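Local coordinates for proteasome protein (Corynebacterium glutamicum ATCC 13032, PDB 2P90), which is of unknown function but belongs to the PAC2 family, named for a proteasome assembly chaperone, and may therefore have a proteasome-related role, at residues B[138-143]-B[199-204]; B[142-147]-B[263-268]; B[150-155]-B[165-170]. One frame throughout, in Å; residues are numbered along the deposited sequence.

Contact 1 of 3, residues B[138-143]-B[199-204]; sequences LYAAPM and VHVPHY
Met-143 reaches across to His-200 and lays its terminal methyl over the imidazole: CE stands 3.9 Å from the ring centroid and 16° off the normal, a CH-pi contact displaced toward the rim. The torsions put it there: CG lies anti to the carbonyl carbon (chi1 -63°) and the chain bends at chi2. Met-143 CG comes within 3.5 Å of His-200 ND1 before CE turns over the face. SD lies above the same face at a greater distance. A flexible, polarisable thioether suits this place, since it can follow a flat ring, whose NE2 is hydrogen-bonded to Thr-154 OG1, which probably helps to hold its rotation. Beneath these side chains, strands 134-143 and 194-202 run parallel as neighbours in the mixed central sheet, and a ladder of backbone bonds joins Tyr-139, Ala-141 and Met-143 to Val-199 and Val-201. Ala-141 shares the face of His-200. On the face of Ala-140, small and branched groups pack closely: Ala-140 CB meets Val-199 CG1 at 3.7 Å, that methyl being placed between the backbone N and carbonyl carbon (chi1 66°), while Val-201 CG2 stands farther off. Helix 211-225 covers both valines. At the end of the ladder the chain of 199-204 turns into a 3-10 segment, and Met-143 O accepts a hydrogen bond from His-203 N (2.8 Å). The same oxygen lies at the edge of the His-203 ring, in its plane, where a weak bond of 3.4 Å joins His-203 ND1 to Met-143 O, and Pro-142 CB rests against His-203 CB.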
loop_
_atom_site.group_PDB
_atom_site.type_symbol
_atom_site.label_atom_id
_atom_site.label_comp_id
_atom_site.label_asym_id
_atom_site.label_seq_id
_atom_site.Cartn_x
_atom_site.Cartn_y
_atom_site.Cartn_z
ATOM N N LEU B 138 -0.572 22.124 6.896
ATOM C CA LEU B 138 -2.020 22.146 7.017
ATOM C C LEU B 138 -2.609 20.754 7.182
ATOM O O LEU B 138 -2.161 19.818 6.522
ATOM C CB LEU B 138 -2.625 22.815 5.794
ATOM C CG LEU B 138 -2.061 24.183 5.405
ATOM C CD1 LEU B 138 -2.880 24.735 4.225
ATOM C CD2 LEU B 138 -2.007 25.186 6.599
ATOM N N TYR B 139 -3.607 20.641 8.069
ATOM C CA TYR B 139 -4.268 19.382 8.419
ATOM C C TYR B 139 -5.754 19.691 8.529
ATOM O O TYR B 139 -6.104 20.781 8.949
ATOM C CB TYR B 139 -3.782 18.886 9.774
ATOM C CG TYR B 139 -2.279 18.743 9.868
ATOM C CD1 TYR B 139 -1.674 17.524 9.559
ATOM C CD2 TYR B 139 -1.457 19.824 10.262
ATOM C CE1 TYR B 139 -0.320 17.376 9.611
ATOM C CE2 TYR B 139 -0.071 19.677 10.325
ATOM C CZ TYR B 139 0.484 18.443 9.990
ATOM O OH TYR B 139 1.833 18.205 10.021
ATOM N N ALA B 140 -6.621 18.773 8.105
ATOM C CA ALA B 140 -8.059 18.880 8.368
ATOM C C ALA B 140 -8.509 17.590 9.049
ATOM O O ALA B 140 -8.376 16.466 8.483
ATOM C CB ALA B 140 -8.832 19.125 7.103
ATOM N N ALA B 141 -9.020 17.736 10.276
ATOM C CA ALA B 141 -9.435 16.562 11.066
ATOM C C ALA B 141 -10.919 16.507 11.244
ATOM O O ALA B 141 -11.530 17.536 11.502
ATOM C CB ALA B 141 -8.718 16.525 12.462
ATOM N N PRO B 142 -11.502 15.292 11.159
ATOM C CA PRO B 142 -12.925 15.180 11.464
ATOM C C PRO B 142 -13.074 15.298 12.971
ATOM O O PRO B 142 -12.349 14.618 13.711
ATOM C CB PRO B 142 -13.294 13.767 10.993
ATOM C CG PRO B 142 -11.985 12.988 10.965
ATOM C CD PRO B 142 -10.868 13.987 10.858
ATOM N N MET B 143 -13.983 16.163 13.432
ATOM C CA MET B 143 -14.167 16.356 14.880
ATOM C C MET B 143 -15.634 16.345 15.299
ATOM O O MET B 143 -16.557 16.449 14.468
ATOM C CB MET B 143 -13.492 17.646 15.389
ATOM C CG MET B 143 -11.954 17.710 15.248
ATOM S SD MET B 143 -10.950 16.447 16.123
ATOM C CE MET B 143 -9.390 17.317 16.106
ATOM N N VAL B 199 -7.655 22.388 11.083
ATOM C CA VAL B 199 -9.002 22.912 11.105
ATOM C C VAL B 199 -9.902 21.734 11.511
ATOM O O VAL B 199 -9.619 20.583 11.142
ATOM C CB VAL B 199 -9.354 23.526 9.709
ATOM C CG1 VAL B 199 -9.408 22.443 8.611
ATOM C CG2 VAL B 199 -10.645 24.316 9.747
ATOM N N HIS B 200 -10.950 22.013 12.286
ATOM C CA HIS B 200 -11.834 20.980 12.819
ATOM C C HIS B 200 -13.092 20.934 12.001
ATOM O O HIS B 200 -13.752 21.957 11.855
ATOM C CB HIS B 200 -12.202 21.291 14.268
ATOM C CG HIS B 200 -11.036 21.234 15.201
ATOM N ND1 HIS B 200 -11.157 20.874 16.526
ATOM C CD2 HIS B 200 -9.718 21.460 14.990
ATOM C CE1 HIS B 200 -9.968 20.911 17.099
ATOM N NE2 HIS B 200 -9.076 21.249 16.183
ATOM N N VAL B 201 -13.418 19.767 11.447
ATOM C CA VAL B 201 -14.514 19.660 10.515
ATOM C C VAL B 201 -15.539 18.719 11.140
ATOM O O VAL B 201 -15.138 17.694 11.679
ATOM C CB VAL B 201 -13.993 19.102 9.153
ATOM C CG1 VAL B 201 -15.136 18.897 8.135
ATOM C CG2 VAL B 201 -12.839 19.989 8.590
ATOM N N PRO B 202 -16.855 19.077 11.109
ATOM C CA PRO B 202 -17.876 18.170 11.644
ATOM C C PRO B 202 -17.648 16.790 11.058
ATOM O O PRO B 202 -17.519 16.671 9.855
ATOM C CB PRO B 202 -19.191 18.772 11.131
ATOM C CG PRO B 202 -18.897 20.191 10.955
ATOM C CD PRO B 202 -17.463 20.329 10.604
ATOM N N HIS B 203 -17.562 15.768 11.900
ATOM C CA HIS B 203 -17.212 14.438 11.423
ATOM C C HIS B 203 -18.224 13.933 10.411
ATOM O O HIS B 203 -17.853 13.221 9.472
ATOM C CB HIS B 203 -17.065 13.433 12.586
ATOM C CG HIS B 203 -18.347 13.155 13.298
ATOM N ND1 HIS B 203 -18.942 14.069 14.141
ATOM C CD2 HIS B 203 -19.173 12.082 13.263
ATOM C CE1 HIS B 203 -20.079 13.567 14.602
ATOM N NE2 HIS B 203 -20.243 12.363 14.082
ATOM N N TYR B 204 -19.494 14.309 10.580
ATOM C CA TYR B 204 -20.573 13.691 9.786
ATOM C C TYR B 204 -20.659 14.300 8.394
ATOM O O TYR B 204 -21.453 13.859 7.554
ATOM C CB TYR B 204 -21.918 13.804 10.518
ATOM C CG TYR B 204 -22.270 15.216 10.935
ATOM C CD1 TYR B 204 -21.776 15.753 12.136
ATOM C CD2 TYR B 204 -23.093 16.021 10.146
ATOM C CE1 TYR B 204 -22.085 17.037 12.534
ATOM C CE2 TYR B 204 -23.403 17.335 10.542
ATOM C CZ TYR B 204 -22.900 17.826 11.745
ATOM O OH TYR B 204 -23.178 19.111 12.165
#

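Contact 2 of 3, residues B[142-147]-B[263-268]; sequences PMTVPH and EQQYDS
Where strand 134-143 leaves the central sheet, its chain makes an inverse gamma turn centred on Thr-144 and runs on against the long C-terminal helix 253-276. Pro-146 makes the largest single contribution, its ring edge lodged between two residues one helical turn apart. Pro-146 CG lies 3.9 Å from Glu-263 CG. On the other flank Pro-146 CD approaches Tyr-266 CD1 at 3.8 Å, the side chains of Pro-146 and Tyr-266 crossing at about a right angle. Proline suits the place: a compact apolar ring without an N-H can lie against a helix flank without leaving a donor to be satisfied. Tyr-266 has CG anti to the backbone N (chi1 -174°), which carries its ring from the helix past Pro-146 CD and brings CD1 within 4.3 Å of Val-145 CG1, a methyl near the ring plane at its edge. The hydroxyl of Tyr-266 goes farther, to a weak hydrogen bond with Pro-150 O, so the tyrosine is both apolar wall and polar link. Glu-263 divides its work in a like manner: its CG lies against the proline, while the extended chain beyond it carries OE2 to a hydrogen bond with Thr-148 OG1. One turn on, Asp-267 makes a salt bridge with Arg-149, so the loop beyond Pro-146 is held by polar groups as well. Toward the exposed border, Thr-144 and the side chain of Gln-265 cross. The whole is loop-against-helix packing at the surface, in which the segment leaving a strand's C-terminal end is fastened to the helix that closes the modelled chain.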
loop_
_atom_site.group_PDB
_atom_site.type_symbol
_atom_site.label_atom_id
_atom_site.label_comp_id
_atom_site.label_asym_id
_atom_site.label_seq_id
_atom_site.Cartn_x
_atom_site.Cartn_y
_atom_site.Cartn_z
ATOM N N PRO B 142 -11.502 15.292 11.159
ATOM C CA PRO B 142 -12.925 15.180 11.464
ATOM C C PRO B 142 -13.074 15.298 12.971
ATOM O O PRO B 142 -12.349 14.618 13.711
ATOM C CB PRO B 142 -13.294 13.767 10.993
ATOM C CG PRO B 142 -11.985 12.988 10.965
ATOM C CD PRO B 142 -10.868 13.987 10.858
ATOM N N MET B 143 -13.983 16.163 13.432
ATOM C CA MET B 143 -14.167 16.356 14.880
ATOM C C MET B 143 -15.634 16.345 15.299
ATOM O O MET B 143 -16.557 16.449 14.468
ATOM C CB MET B 143 -13.492 17.646 15.389
ATOM C CG MET B 143 -11.954 17.710 15.248
ATOM S SD MET B 143 -10.950 16.447 16.123
ATOM C CE MET B 143 -9.390 17.317 16.106
ATOM N N THR B 144 -15.829 16.250 16.607
ATOM C CA THR B 144 -17.164 16.282 17.199
ATOM C C THR B 144 -17.495 17.751 17.454
ATOM O O THR B 144 -17.428 18.236 18.586
ATOM C CB THR B 144 -17.232 15.449 18.506
ATOM O OG1 THR B 144 -16.159 15.837 19.357
ATOM C CG2 THR B 144 -17.110 13.960 18.216
ATOM N N VAL B 145 -17.791 18.440 16.352
ATOM C CA VAL B 145 -18.146 19.843 16.316
ATOM C C VAL B 145 -19.298 19.920 15.330
ATOM O O VAL B 145 -19.395 19.067 14.421
ATOM C CB VAL B 145 -16.964 20.769 15.854
ATOM C CG1 VAL B 145 -15.802 20.738 16.859
ATOM C CG2 VAL B 145 -16.482 20.457 14.417
ATOM N N PRO B 146 -20.202 20.907 15.511
ATOM C CA PRO B 146 -21.360 21.051 14.608
ATOM C C PRO B 146 -21.135 21.972 13.407
ATOM O O PRO B 146 -20.333 22.900 13.492
ATOM C CB PRO B 146 -22.430 21.656 15.525
ATOM C CG PRO B 146 -21.651 22.412 16.598
ATOM C CD PRO B 146 -20.231 21.887 16.617
ATOM N N HIS B 147 -21.877 21.751 12.320
ATOM C CA HIS B 147 -21.853 22.693 11.194
ATOM C C HIS B 147 -22.439 24.054 11.542
ATOM O O HIS B 147 -22.284 25.025 10.774
ATOM C CB HIS B 147 -22.558 22.113 9.935
ATOM C CG HIS B 147 -24.052 22.070 10.031
ATOM N ND1 HIS B 147 -24.730 21.009 10.592
ATOM C CD2 HIS B 147 -25.001 22.947 9.615
ATOM C CE1 HIS B 147 -26.031 21.239 10.531
ATOM N NE2 HIS B 147 -26.221 22.408 9.944
ATOM N N GLU B 263 -23.524 21.296 19.741
ATOM C CA GLU B 263 -23.590 22.737 19.983
ATOM C C GLU B 263 -23.315 23.062 21.440
ATOM O O GLU B 263 -22.594 24.024 21.740
ATOM C CB GLU B 263 -24.958 23.283 19.585
ATOM C CG GLU B 263 -25.141 23.402 18.070
ATOM C CD GLU B 263 -26.544 23.838 17.643
ATOM O OE1 GLU B 263 -27.428 24.048 18.525
ATOM O OE2 GLU B 263 -26.762 23.968 16.416
ATOM N N GLN B 264 -23.869 22.232 22.327
ATOM C CA GLN B 264 -23.725 22.397 23.768
ATOM C C GLN B 264 -22.284 22.122 24.176
ATOM O O GLN B 264 -21.650 22.932 24.848
ATOM C CB GLN B 264 -24.688 21.458 24.510
ATOM C CG GLN B 264 -25.256 22.063 25.789
ATOM C CD GLN B 264 -26.196 21.116 26.575
ATOM O OE1 GLN B 264 -26.224 19.882 26.342
ATOM N NE2 GLN B 264 -26.953 21.691 27.533
ATOM N N GLN B 265 -21.775 20.970 23.750
ATOM C CA GLN B 265 -20.369 20.601 23.886
ATOM C C GLN B 265 -19.420 21.735 23.446
ATOM O O GLN B 265 -18.556 22.165 24.200
ATOM C CB GLN B 265 -20.145 19.336 23.056
ATOM C CG GLN B 265 -18.707 18.837 22.944
ATOM C CD GLN B 265 -18.636 17.435 22.307
ATOM O OE1 GLN B 265 -17.828 17.191 21.400
ATOM N NE2 GLN B 265 -19.488 16.508 22.789
ATOM N N TYR B 266 -19.642 22.234 22.228
ATOM C CA TYR B 266 -18.889 23.330 21.628
ATOM C C TYR B 266 -18.858 24.609 22.477
ATOM O O TYR B 266 -17.789 25.204 22.683
ATOM C CB TYR B 266 -19.480 23.623 20.235
ATOM C CG TYR B 266 -18.704 24.634 19.427
ATOM C CD1 TYR B 266 -17.832 24.231 18.413
ATOM C CD2 TYR B 266 -18.810 26.001 19.706
ATOM C CE1 TYR B 266 -17.109 25.172 17.681
ATOM C CE2 TYR B 266 -18.086 26.946 18.996
ATOM C CZ TYR B 266 -17.238 26.520 17.980
ATOM O OH TYR B 266 -16.553 27.469 17.257
ATOM N N ASP B 267 -20.043 25.044 22.924
ATOM C CA ASP B 267 -20.213 26.290 23.701
ATOM C C ASP B 267 -19.560 26.163 25.082
ATOM O O ASP B 267 -18.908 27.088 25.590
ATOM C CB ASP B 267 -21.703 26.629 23.851
ATOM C CG ASP B 267 -22.351 27.018 22.526
ATOM O OD1 ASP B 267 -21.654 27.582 21.658
ATOM O OD2 ASP B 267 -23.572 26.788 22.353
ATOM N N SER B 268 -19.739 24.984 25.662
ATOM C CA SER B 268 -19.140 24.644 26.918
ATOM C C SER B 268 -17.605 24.744 26.856
ATOM O O SER B 268 -16.986 25.340 27.764
ATOM C CB SER B 268 -19.567 23.234 27.295
ATOM O OG SER B 268 -19.302 23.015 28.650
#

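Contact 3 of 3, residues B[150-155]-B[165-170]; sequences PTVVTA and DQVSLD
Thr-154 and Ser-168 meet where the packing is tightest: the methyl CG2 of Thr-154 lies 3.3 Å from Ser-168 CA, and Thr-154 CB is 3.5 Å from Ser-168 CB. The threonine torsion (chi1 52°) sets CG2 anti to the carbonyl carbon, against the loop. Ser-168, small enough for such close approach, is the centre of an inverse gamma turn that folds the loop beside strand 153-157. Ser-168 OG gives a 2.7 Å hydrogen bond to Gln-166 OE1, arriving from above the carbonyl plane, and Gln-166 OE1 also lies 3.5 Å from Ala-155 CB. Gln-166 CA also points a C-H toward Val-153 O at 3.1 Å. The other end is looser. Val-152 CG1 touches Val-167 CB at 3.8 Å, the valines crossing at about a right angle, and nearby a water accepts a 3.0 Å bond from Val-153 N and a weak one from Val-167 N. Exposed Asp-165 turns instead to Lys-216 in a salt bridge. With a shared water and side-chain contacts in place of clear direct hydrogen bonds between the segments, the loop appears to pack across strand 153-157, their directions 66° apart, without extending the sheet.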
loop_
_atom_site.group_PDB
_atom_site.type_symbol
_atom_site.label_atom_id
_atom_site.label_comp_id
_atom_site.label_asym_id
_atom_site.label_seq_id
_atom_site.Cartn_x
_atom_site.Cartn_y
_atom_site.Cartn_z
ATOM N N PRO B 150 -18.924 28.356 14.369
ATOM C CA PRO B 150 -17.719 28.722 13.586
ATOM C C PRO B 150 -16.685 27.586 13.541
ATOM O O PRO B 150 -16.593 26.789 14.490
ATOM C CB PRO B 150 -17.148 29.939 14.327
ATOM C CG PRO B 150 -18.302 30.503 15.152
ATOM C CD PRO B 150 -19.242 29.344 15.431
ATOM N N THR B 151 -15.946 27.507 12.426
ATOM C CA THR B 151 -14.859 26.529 12.247
ATOM C C THR B 151 -13.587 26.889 13.029
ATOM O O THR B 151 -12.995 27.956 12.855
ATOM C CB THR B 151 -14.545 26.273 10.749
ATOM O OG1 THR B 151 -15.695 25.705 10.116
ATOM C CG2 THR B 151 -13.399 25.288 10.593
ATOM N N VAL B 152 -13.178 25.976 13.893
ATOM C CA VAL B 152 -12.010 26.184 14.718
ATOM C C VAL B 152 -10.721 25.616 14.079
ATOM O O VAL B 152 -10.760 24.629 13.328
ATOM C CB VAL B 152 -12.239 25.558 16.094
ATOM C CG1 VAL B 152 -10.920 25.390 16.847
ATOM C CG2 VAL B 152 -13.240 26.412 16.877
ATOM N N VAL B 153 -9.604 26.280 14.371
ATOM C CA VAL B 153 -8.273 25.838 14.014
ATOM C C VAL B 153 -7.405 25.765 15.281
ATOM O O VAL B 153 -7.325 26.717 16.059
ATOM C CB VAL B 153 -7.631 26.781 12.957
ATOM C CG1 VAL B 153 -6.094 26.608 12.892
ATOM C CG2 VAL B 153 -8.205 26.501 11.607
ATOM N N THR B 154 -6.766 24.622 15.489
ATOM C CA THR B 154 -5.794 24.498 16.576
ATOM C C THR B 154 -4.370 24.460 16.007
ATOM O O THR B 154 -4.179 24.136 14.842
ATOM C CB THR B 154 -6.081 23.286 17.479
ATOM O OG1 THR B 154 -6.212 22.132 16.678
ATOM C CG2 THR B 154 -7.379 23.475 18.238
ATOM N N ALA B 155 -3.381 24.817 16.815
ATOM C CA ALA B 155 -2.006 24.906 16.343
ATOM C C ALA B 155 -1.025 24.185 17.261
ATOM O O ALA B 155 -1.278 24.050 18.486
ATOM C CB ALA B 155 -1.581 26.370 16.108
ATOM N N ASP B 165 -6.338 33.863 16.459
ATOM C CA ASP B 165 -7.500 33.042 16.754
ATOM C C ASP B 165 -7.234 31.552 16.533
ATOM O O ASP B 165 -7.052 31.089 15.401
ATOM C CB ASP B 165 -8.710 33.496 15.941
ATOM C CG ASP B 165 -9.948 32.672 16.238
ATOM O OD1 ASP B 165 -10.192 32.354 17.429
ATOM O OD2 ASP B 165 -10.671 32.334 15.278
ATOM N N GLN B 166 -7.234 30.806 17.633
ATOM C CA GLN B 166 -6.898 29.395 17.626
ATOM C C GLN B 166 -7.255 28.816 18.986
ATOM O O GLN B 166 -6.532 29.018 19.966
ATOM C CB GLN B 166 -5.411 29.216 17.305
ATOM C CG GLN B 166 -4.676 28.210 18.168
ATOM C CD GLN B 166 -3.402 28.776 18.787
ATOM O OE1 GLN B 166 -2.445 28.043 19.010
ATOM N NE2 GLN B 166 -3.389 30.080 19.066
ATOM N N VAL B 167 -8.385 28.110 19.024
ATOM C CA VAL B 167 -8.972 27.553 20.243
ATOM C C VAL B 167 -8.230 26.268 20.679
ATOM O O VAL B 167 -8.842 25.271 21.087
ATOM C CB VAL B 167 -10.538 27.396 20.064
ATOM C CG1 VAL B 167 -11.158 26.443 21.086
ATOM C CG2 VAL B 167 -11.250 28.786 20.139
ATOM N N SER B 168 -6.893 26.340 20.625
ATOM C CA SER B 168 -5.994 25.172 20.739
ATOM C C SER B 168 -5.607 24.763 22.162
ATOM O O SER B 168 -4.415 24.620 22.472
ATOM C CB SER B 168 -4.725 25.423 19.938
ATOM O OG SER B 168 -3.925 26.366 20.605
ATOM N N LEU B 169 -6.615 24.581 23.013
ATOM C CA LEU B 169 -6.418 24.100 24.377
ATOM C C LEU B 169 -6.085 22.607 24.276
ATOM O O LEU B 169 -6.976 21.761 24.070
ATOM C CB LEU B 169 -7.673 24.360 25.238
ATOM C CG LEU B 169 -7.645 24.562 26.770
ATOM C CD1 LEU B 169 -6.461 25.409 27.278
ATOM C CD2 LEU B 169 -8.990 25.164 27.259
ATOM N N ASP B 170 -4.791 22.300 24.402
ATOM C CA ASP B 170 -4.290 20.984 24.086
ATOM C C ASP B 170 -3.622 20.275 25.277
ATOM O O ASP B 170 -3.312 20.892 26.300
ATOM C CB ASP B 170 -3.333 21.070 22.879
ATOM C CG ASP B 170 -4.008 20.718 21.515
ATOM O OD1 ASP B 170 -5.209 21.027 21.287
ATOM O OD2 ASP B 170 -3.291 20.150 20.649
HETATM O O HOH W 1 -10.147 28.627 16.177
#

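Overall arrangement
Contacts 1 and 2 start from the same strand, 134-143: contact 1 uses its end inside the sheet, contact 2 the turn beyond it. Strand 194-202 lies between 134-143 and strand 153-157 of contact 3, outermost in this chain's sheet, so the backbone bond of His-200 N to Val-152 O continues the sheet from contact 1 into contact 3. Contact 1, partly buried, rests on a regular ladder; contact 2, at the surface, on apolar contacts without clear bonds; contact 3, also partly buried, on van der Waals contacts and water. Helix 253-276 joins contacts 2 and 3 through Tyr-266, whereas contact 3 alone meets another subunit, where Asn-81 of that chain bonds to Ala-155 O.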